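Local coordinates for glutamine amidotransferase subunit pdxT (Thermus thermophilus, PDB 2YWD), which probably hydrolyses glutamine to glutamate and ammonia, which is channelled to the synthase subunit PdxS for the making of pyridoxal 5'-phosphate, at residues E16-L24 with E174-R183; G3-F14 with G39-E49. One frame throughout, in Å; residues are numbered along the deposited sequence.

Contact 1 of 2, residues E16-L24 with E174-R183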
# COMPACT_ATOMS: atom_id res chain seq x y z
N GLU A 16 8.70 6.32 -7.89
CA GLU A 16 8.00 5.49 -8.86
C GLU A 16 6.48 5.68 -8.84
O GLU A 16 5.83 5.61 -9.89
CB GLU A 16 8.33 4.01 -8.62
CG GLU A 16 9.71 3.57 -9.11
CD GLU A 16 10.86 4.18 -8.33
OE1 GLU A 16 10.65 4.63 -7.18
OE2 GLU A 16 11.99 4.19 -8.86
N HIS A 17 5.91 5.92 -7.66
CA HIS A 17 4.46 6.13 -7.57
C HIS A 17 4.08 7.50 -8.14
O HIS A 17 3.03 7.64 -8.78
CB HIS A 17 3.98 6.01 -6.12
CG HIS A 17 3.71 4.60 -5.69
ND1 HIS A 17 2.64 3.86 -6.17
CD2 HIS A 17 4.36 3.79 -4.82
CE1 HIS A 17 2.65 2.66 -5.60
NE2 HIS A 17 3.68 2.60 -4.78
N LYS A 18 4.92 8.50 -7.91
CA LYS A 18 4.65 9.83 -8.44
C LYS A 18 4.63 9.76 -9.97
O LYS A 18 3.78 10.36 -10.62
CB LYS A 18 5.72 10.83 -7.99
CG LYS A 18 5.79 11.03 -6.49
CD LYS A 18 6.84 12.09 -6.12
CE LYS A 18 6.38 13.50 -6.49
NZ LYS A 18 6.17 13.70 -7.95
N GLU A 19 5.59 9.02 -10.53
CA GLU A 19 5.68 8.86 -11.97
C GLU A 19 4.47 8.12 -12.51
O GLU A 19 3.91 8.49 -13.54
CB GLU A 19 6.95 8.09 -12.33
CG GLU A 19 8.24 8.82 -12.01
CD GLU A 19 9.46 7.97 -12.23
OE1 GLU A 19 10.59 8.48 -12.04
OE2 GLU A 19 9.31 6.78 -12.59
N ALA A 20 4.05 7.08 -11.79
CA ALA A 20 2.89 6.30 -12.21
C ALA A 20 1.64 7.17 -12.18
O ALA A 20 0.78 7.07 -13.05
CB ALA A 20 2.71 5.09 -11.30
N LEU A 21 1.55 8.04 -11.17
CA LEU A 21 0.39 8.92 -11.03
C LEU A 21 0.32 9.98 -12.13
O LEU A 21 -0.76 10.50 -12.42
CB LEU A 21 0.41 9.59 -9.65
CG LEU A 21 0.02 8.66 -8.49
CD1 LEU A 21 0.29 9.34 -7.15
CD2 LEU A 21 -1.45 8.28 -8.62
N LYS A 22 1.45 10.30 -12.74
CA LYS A 22 1.45 11.29 -13.82
C LYS A 22 0.59 10.80 -14.98
O LYS A 22 -0.05 11.59 -15.67
CB LYS A 22 2.87 11.57 -14.31
CG LYS A 22 3.76 12.26 -13.28
CD LYS A 22 5.14 12.56 -13.86
CE LYS A 22 5.89 11.29 -14.23
NZ LYS A 22 7.28 11.56 -14.71
N ARG A 23 0.58 9.49 -15.20
CA ARG A 23 -0.19 8.91 -16.29
C ARG A 23 -1.69 9.08 -16.07
O ARG A 23 -2.49 8.87 -16.98
CB ARG A 23 0.14 7.42 -16.46
CG ARG A 23 1.59 7.17 -16.83
CD ARG A 23 1.79 5.80 -17.47
NE ARG A 23 3.19 5.56 -17.79
CZ ARG A 23 4.13 5.30 -16.89
NH1 ARG A 23 3.82 5.22 -15.60
NH2 ARG A 23 5.39 5.13 -17.27
N LEU A 24 -2.06 9.47 -14.86
CA LEU A 24 -3.46 9.70 -14.53
C LEU A 24 -3.71 11.21 -14.50
O LEU A 24 -4.78 11.67 -14.09
CB LEU A 24 -3.81 9.08 -13.17
CG LEU A 24 -3.70 7.55 -13.06
CD1 LEU A 24 -4.21 7.11 -11.70
CD2 LEU A 24 -4.52 6.89 -14.16
N GLU A 174 3.50 0.18 -9.41
CA GLU A 174 4.26 1.35 -9.87
C GLU A 174 5.51 0.95 -10.63
O GLU A 174 6.20 1.80 -11.20
CB GLU A 174 4.64 2.25 -8.68
CG GLU A 174 5.83 1.75 -7.85
CD GLU A 174 5.48 0.63 -6.89
OE1 GLU A 174 4.35 0.08 -6.97
OE2 GLU A 174 6.34 0.29 -6.05
N LEU A 175 5.83 -0.34 -10.64
CA LEU A 175 7.00 -0.81 -11.37
C LEU A 175 6.62 -1.29 -12.77
O LEU A 175 7.39 -1.99 -13.43
CB LEU A 175 7.73 -1.91 -10.59
CG LEU A 175 8.46 -1.39 -9.36
CD1 LEU A 175 9.28 -2.50 -8.72
CD2 LEU A 175 9.38 -0.23 -9.77
N THR A 176 5.43 -0.89 -13.19
CA THR A 176 4.92 -1.21 -14.52
C THR A 176 4.45 0.15 -15.05
O THR A 176 4.39 1.12 -14.29
CB THR A 176 3.69 -2.15 -14.49
OG1 THR A 176 2.54 -1.43 -14.03
CG2 THR A 176 3.95 -3.34 -13.57
N GLU A 177 4.11 0.22 -16.33
CA GLU A 177 3.62 1.47 -16.88
C GLU A 177 2.10 1.47 -16.96
O GLU A 177 1.49 2.40 -17.49
CB GLU A 177 4.23 1.71 -18.27
CG GLU A 177 5.74 1.87 -18.24
CD GLU A 177 6.27 2.55 -19.47
OE1 GLU A 177 5.83 3.69 -19.76
OE2 GLU A 177 7.14 1.96 -20.16
N ASP A 178 1.49 0.43 -16.39
CA ASP A 178 0.04 0.27 -16.37
C ASP A 178 -0.51 1.04 -15.16
O ASP A 178 -0.25 0.68 -14.02
CB ASP A 178 -0.30 -1.22 -16.22
CG ASP A 178 -1.77 -1.52 -16.40
OD1 ASP A 178 -2.60 -0.60 -16.21
OD2 ASP A 178 -2.10 -2.68 -16.72
N PRO A 179 -1.29 2.12 -15.41
CA PRO A 179 -1.85 2.92 -14.32
C PRO A 179 -3.25 2.52 -13.86
O PRO A 179 -3.84 3.18 -13.01
CB PRO A 179 -1.84 4.32 -14.91
CG PRO A 179 -2.29 4.05 -16.31
CD PRO A 179 -1.51 2.79 -16.71
N ARG A 180 -3.78 1.43 -14.41
CA ARG A 180 -5.13 0.99 -14.05
C ARG A 180 -5.38 0.66 -12.59
O ARG A 180 -6.49 0.86 -12.10
CB ARG A 180 -5.54 -0.19 -14.93
CG ARG A 180 -5.81 0.20 -16.38
CD ARG A 180 -6.26 -1.01 -17.16
NE ARG A 180 -5.23 -2.04 -17.12
CZ ARG A 180 -5.47 -3.34 -17.12
NH1 ARG A 180 -6.72 -3.79 -17.16
NH2 ARG A 180 -4.46 -4.20 -17.07
N LEU A 181 -4.38 0.13 -11.89
CA LEU A 181 -4.59 -0.18 -10.48
C LEU A 181 -4.58 1.13 -9.69
O LEU A 181 -5.31 1.28 -8.71
CB LEU A 181 -3.51 -1.14 -9.96
CG LEU A 181 -3.71 -1.67 -8.53
CD1 LEU A 181 -5.16 -2.10 -8.31
CD2 LEU A 181 -2.75 -2.85 -8.30
N HIS A 182 -3.77 2.09 -10.13
CA HIS A 182 -3.73 3.39 -9.45
C HIS A 182 -5.06 4.11 -9.66
O HIS A 182 -5.60 4.73 -8.74
CB HIS A 182 -2.59 4.26 -9.99
CG HIS A 182 -1.24 3.90 -9.44
ND1 HIS A 182 -0.55 2.78 -9.83
CD2 HIS A 182 -0.47 4.52 -8.52
CE1 HIS A 182 0.59 2.72 -9.17
NE2 HIS A 182 0.67 3.76 -8.37
N ARG A 183 -5.60 4.02 -10.88
CA ARG A 183 -6.88 4.67 -11.17
C ARG A 183 -7.98 4.02 -10.34
O ARG A 183 -8.87 4.70 -9.82
CB ARG A 183 -7.21 4.56 -12.67
CG ARG A 183 -8.61 5.07 -13.05
CD ARG A 183 -8.81 6.53 -12.65
NE ARG A 183 -8.10 7.46 -13.53
CZ ARG A 183 -7.95 8.76 -13.29
NH1 ARG A 183 -8.47 9.29 -12.18
NH2 ARG A 183 -7.32 9.53 -14.16
O HOH W 1 6.52 4.39 -12.16
O HOH W 2 -7.28 12.03 -11.98

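Contact 2 of 2, residues G3-F14 with G39-E49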
# COMPACT_ATOMS: atom_id res chain seq x y z
N GLY A 3 -3.64 19.84 -5.08
CA GLY A 3 -3.42 18.36 -5.18
C GLY A 3 -4.12 17.61 -4.06
O GLY A 3 -3.99 17.96 -2.88
N VAL A 4 -4.87 16.58 -4.42
CA VAL A 4 -5.59 15.79 -3.44
C VAL A 4 -5.00 14.39 -3.30
O VAL A 4 -5.54 13.56 -2.57
CB VAL A 4 -7.09 15.67 -3.81
CG1 VAL A 4 -7.72 17.06 -3.90
CG2 VAL A 4 -7.25 14.92 -5.12
N VAL A 5 -3.91 14.12 -4.01
CA VAL A 5 -3.27 12.80 -3.94
C VAL A 5 -1.82 12.93 -3.47
O VAL A 5 -1.04 13.69 -4.03
CB VAL A 5 -3.27 12.10 -5.32
CG1 VAL A 5 -2.68 10.70 -5.18
CG2 VAL A 5 -4.69 12.02 -5.87
N GLY A 6 -1.47 12.16 -2.45
CA GLY A 6 -0.11 12.22 -1.95
C GLY A 6 0.55 10.86 -1.88
O GLY A 6 -0.12 9.82 -1.96
N VAL A 7 1.87 10.87 -1.75
CA VAL A 7 2.66 9.65 -1.62
C VAL A 7 3.57 9.90 -0.42
O VAL A 7 4.27 10.91 -0.39
CB VAL A 7 3.53 9.38 -2.86
CG1 VAL A 7 4.29 8.07 -2.70
CG2 VAL A 7 2.66 9.32 -4.11
N LEU A 8 3.54 9.01 0.57
CA LEU A 8 4.38 9.18 1.75
C LEU A 8 5.82 9.16 1.28
O LEU A 8 6.25 8.20 0.63
CB LEU A 8 4.12 8.06 2.76
CG LEU A 8 4.72 8.24 4.15
CD1 LEU A 8 4.16 9.50 4.80
CD2 LEU A 8 4.40 7.02 5.00
N ALA A 9 6.57 10.21 1.60
CA ALA A 9 7.96 10.31 1.16
C ALA A 9 8.98 10.44 2.28
O ALA A 9 9.88 11.28 2.23
CB ALA A 9 8.10 11.49 0.20
N LEU A 10 8.85 9.60 3.30
CA LEU A 10 9.77 9.62 4.42
C LEU A 10 11.01 8.79 4.10
O LEU A 10 12.12 9.09 4.56
CB LEU A 10 9.09 9.06 5.67
CG LEU A 10 7.89 9.87 6.17
CD1 LEU A 10 7.28 9.17 7.38
CD2 LEU A 10 8.32 11.28 6.52
N GLN A 11 10.81 7.74 3.31
CA GLN A 11 11.88 6.83 2.91
C GLN A 11 11.35 5.93 1.81
O GLN A 11 10.14 5.74 1.68
CB GLN A 11 12.29 5.95 4.10
CG GLN A 11 13.45 4.96 3.87
CD GLN A 11 13.08 3.73 3.04
OE1 GLN A 11 12.01 3.14 3.20
NE2 GLN A 11 13.99 3.32 2.15
N GLY A 12 12.25 5.39 1.00
CA GLY A 12 11.79 4.47 -0.02
C GLY A 12 11.50 4.97 -1.42
O GLY A 12 11.87 6.07 -1.81
N ASP A 13 10.78 4.13 -2.15
CA ASP A 13 10.47 4.38 -3.54
C ASP A 13 9.17 5.10 -3.88
O ASP A 13 8.32 4.57 -4.61
CB ASP A 13 10.59 3.05 -4.28
CG ASP A 13 11.94 2.39 -4.04
OD1 ASP A 13 12.97 3.10 -4.16
OD2 ASP A 13 12.00 1.18 -3.74
N PHE A 14 9.02 6.31 -3.36
CA PHE A 14 7.84 7.12 -3.63
C PHE A 14 7.94 7.71 -5.03
O PHE A 14 6.93 8.00 -5.67
CB PHE A 14 7.73 8.24 -2.58
CG PHE A 14 8.99 9.06 -2.42
CD1 PHE A 14 9.28 10.11 -3.29
CD2 PHE A 14 9.90 8.75 -1.42
CE1 PHE A 14 10.46 10.85 -3.15
CE2 PHE A 14 11.08 9.48 -1.27
CZ PHE A 14 11.36 10.53 -2.14
N GLY A 39 -5.94 18.35 3.14
CA GLY A 39 -6.41 18.51 1.78
C GLY A 39 -6.35 17.26 0.92
O GLY A 39 -6.84 17.26 -0.21
N LEU A 40 -5.74 16.19 1.43
CA LEU A 40 -5.63 14.96 0.65
C LEU A 40 -6.87 14.08 0.75
O LEU A 40 -7.54 14.02 1.78
CB LEU A 40 -4.42 14.14 1.11
CG LEU A 40 -3.01 14.68 0.89
CD1 LEU A 40 -2.01 13.66 1.45
CD2 LEU A 40 -2.75 14.92 -0.60
N LYS A 41 -7.18 13.40 -0.36
CA LYS A 41 -8.31 12.48 -0.40
C LYS A 41 -7.72 11.07 -0.46
O LYS A 41 -8.38 10.09 -0.11
CB LYS A 41 -9.16 12.70 -1.65
CG LYS A 41 -9.94 14.00 -1.66
CD LYS A 41 -10.75 14.12 -2.95
CE LYS A 41 -11.52 15.43 -3.00
NZ LYS A 41 -12.31 15.55 -4.26
N ALA A 42 -6.47 10.98 -0.91
CA ALA A 42 -5.80 9.69 -1.04
C ALA A 42 -4.32 9.78 -0.71
O ALA A 42 -3.66 10.77 -1.02
CB ALA A 42 -5.97 9.15 -2.46
N LEU A 43 -3.80 8.73 -0.08
CA LEU A 43 -2.40 8.67 0.28
C LEU A 43 -1.83 7.29 -0.06
O LEU A 43 -2.40 6.27 0.31
CB LEU A 43 -2.22 8.91 1.78
CG LEU A 43 -0.79 8.75 2.31
CD1 LEU A 43 0.10 9.86 1.76
CD2 LEU A 43 -0.79 8.79 3.84
N ILE A 44 -0.72 7.28 -0.79
CA ILE A 44 -0.07 6.02 -1.14
C ILE A 44 1.16 5.86 -0.27
O ILE A 44 1.95 6.79 -0.13
CB ILE A 44 0.39 6.01 -2.61
CG1 ILE A 44 -0.83 6.08 -3.54
CG2 ILE A 44 1.21 4.74 -2.89
CD1 ILE A 44 -0.47 6.12 -5.02
N VAL A 45 1.31 4.68 0.34
CA VAL A 45 2.47 4.38 1.16
C VAL A 45 3.24 3.42 0.25
O VAL A 45 2.81 2.30 0.00
CB VAL A 45 2.06 3.70 2.48
CG1 VAL A 45 3.29 3.44 3.34
CG2 VAL A 45 1.08 4.60 3.23
N PRO A 46 4.40 3.87 -0.27
CA PRO A 46 5.28 3.14 -1.18
C PRO A 46 6.04 1.93 -0.69
O PRO A 46 6.04 1.60 0.49
CB PRO A 46 6.23 4.22 -1.66
CG PRO A 46 6.48 4.96 -0.38
CD PRO A 46 5.08 5.10 0.21
N GLY A 47 6.71 1.28 -1.63
CA GLY A 47 7.54 0.14 -1.29
C GLY A 47 8.77 0.77 -0.66
O GLY A 47 9.01 1.97 -0.83
N GLY A 48 9.55 -0.03 0.06
CA GLY A 48 10.73 0.51 0.70
C GLY A 48 11.12 -0.33 1.90
O GLY A 48 10.92 -1.54 1.91
N GLU A 49 11.66 0.33 2.92
CA GLU A 49 12.09 -0.35 4.14
C GLU A 49 11.01 -0.13 5.20
O GLU A 49 10.96 0.91 5.84
CB GLU A 49 13.44 0.24 4.58
CG GLU A 49 14.27 -0.69 5.42
CD GLU A 49 13.59 -1.01 6.73
OE1 GLU A 49 13.75 -0.22 7.68
OE2 GLU A 49 12.89 -2.04 6.79
O HOH W 3 7.02 2.14 -4.21

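Contact 1 of 2, residues E16-L24 with E174-R183
The imidazole of His17 has Glu174 stacked over one face and His182 at its edge. Glu174 CB sits over the ring, 3.7 Å from the centroid of His17, a CH-pi contact, and the carboxylate follows the same face with its plane only 23° from that of the ring. The bend that lays it there comes from chi1 of 78°, which sets CG between the backbone N and the carbonyl carbon, followed by a second turn at chi2. At the rim, His17 ND1 and His182 NE2 share a hydrogen bond of 3.0 Å, and either could be the donor. The other ring nitrogen, His17 NE2, is hydrogen-bonded to Thr80. The His182 ring in turn carries the methyl of Ala20 over one face, with Ala20 CB 4.0 Å from the ring centroid. Between the backbones, a water donates to both Glu16 O and Glu174 O.

Helix 14-22 is thereby joined both to the first turn of helix 180-189, through His182, and to the loop before it, through Glu174, in a class I glutamine amidotransferase domain. Glu174 is the predicted charge-relay acid of a Cys-His-Glu triad; its OE2 is hydrogen-bonded to His172 ND1, which makes His17, stacked on a face of the carboxylate, a second-shell neighbour.

Farther along, Leu24 sends CD2 against Pro179, 3.8 Å from Pro179 CB, and CD1 against His182 CB and the backbone of Arg183, while its CB lies over a face of the Arg183 guanidinium. Arg23 NH2 makes a salt bridge to Glu177 OE1 at 2.9 Å, a bent bond (131° at the hydrogen) that meets the oxygen on its anti side and out of the carboxylate plane. Asp178 OD1 accepts from Arg180 N at 3.0 Å, capping the start of the second helix, and the carboxylate is also gripped side-on by the Arg180 guanidinium.

Contact 2 of 2, residues G3-F14 with G39-E49
Pro46 is the bump that fills the hollow where segment 3-14 curls back after its strand. Its CD lies 3.3 Å from Leu8 O, its CB faces Asp13 O, and Phe14 CB rests on its CG. Before this curl, strands 5-8 and 42-45 run parallel, bonded from Val4 O through Gly6 and Ile44 to Leu8 N, which reaches Ile44 O at 2.8 Å. Val4 O takes two donors, Lys41 N and Ala42 N.

Gly6 is itself a hollow: a side chain there would run into Leu40 CD1, and Leu40 CD2 presses in to 3.6 Å from Gly6 N. On the same face, Leu43 CD1 reaches Leu8 N, while Val7 and Ile44 stand together on the other.

Gly12 and Gly48 meet backbone to backbone, their CA atoms 4.2 Å apart; a CB on Gly12 would run into Gly47 O, and one on Gly48 into Gln11 OE1. Beside them Asp13 N donates to Gly47 O, and a water bridges Asp13 O to Gly47 N. Gln11, its chain bent at chi2 (-75°), brings OE1 to within 2.8 Å of Glu49 N in a nearly straight bond. Replacing Gln11 with an alanine would probably leave Glu49 N without this acceptor and the loop of the predicted glutamine site, Gly48 to Ser50, less firmly placed.

Strand 29-31 bonds to the far edge of 5-8. Helices 14-22 and 180-189 pack on the Val7 and Ile44 face, whereas helix 50-59, whose N-cap is Glu49, lies against Leu8 and Gln11.

In the fold
Along the chain the segments alternate: 3-14, 16-24, 39-49, then 174-183 after a long excursion. The centres of contacts 1 and 2 are about 13 Å apart, and the two touch directly. Contact 2 pairs adjacent parallel strands of the seven-stranded mixed sheet; contact 1 lies in the layer on one face of that sheet, where helix 14-22 meets the start of helix 180-189 and the loop before it. They interlock through His17 on Ile44 and Pro46, Leu21 on Val5, and His182 on Ile44. Both also border the predicted catalytic centre: contact 1 supplies Glu174, while contact 2 holds Gly48 and Glu49 of the predicted glutamine site, with Gly47 near Cys81 and His172.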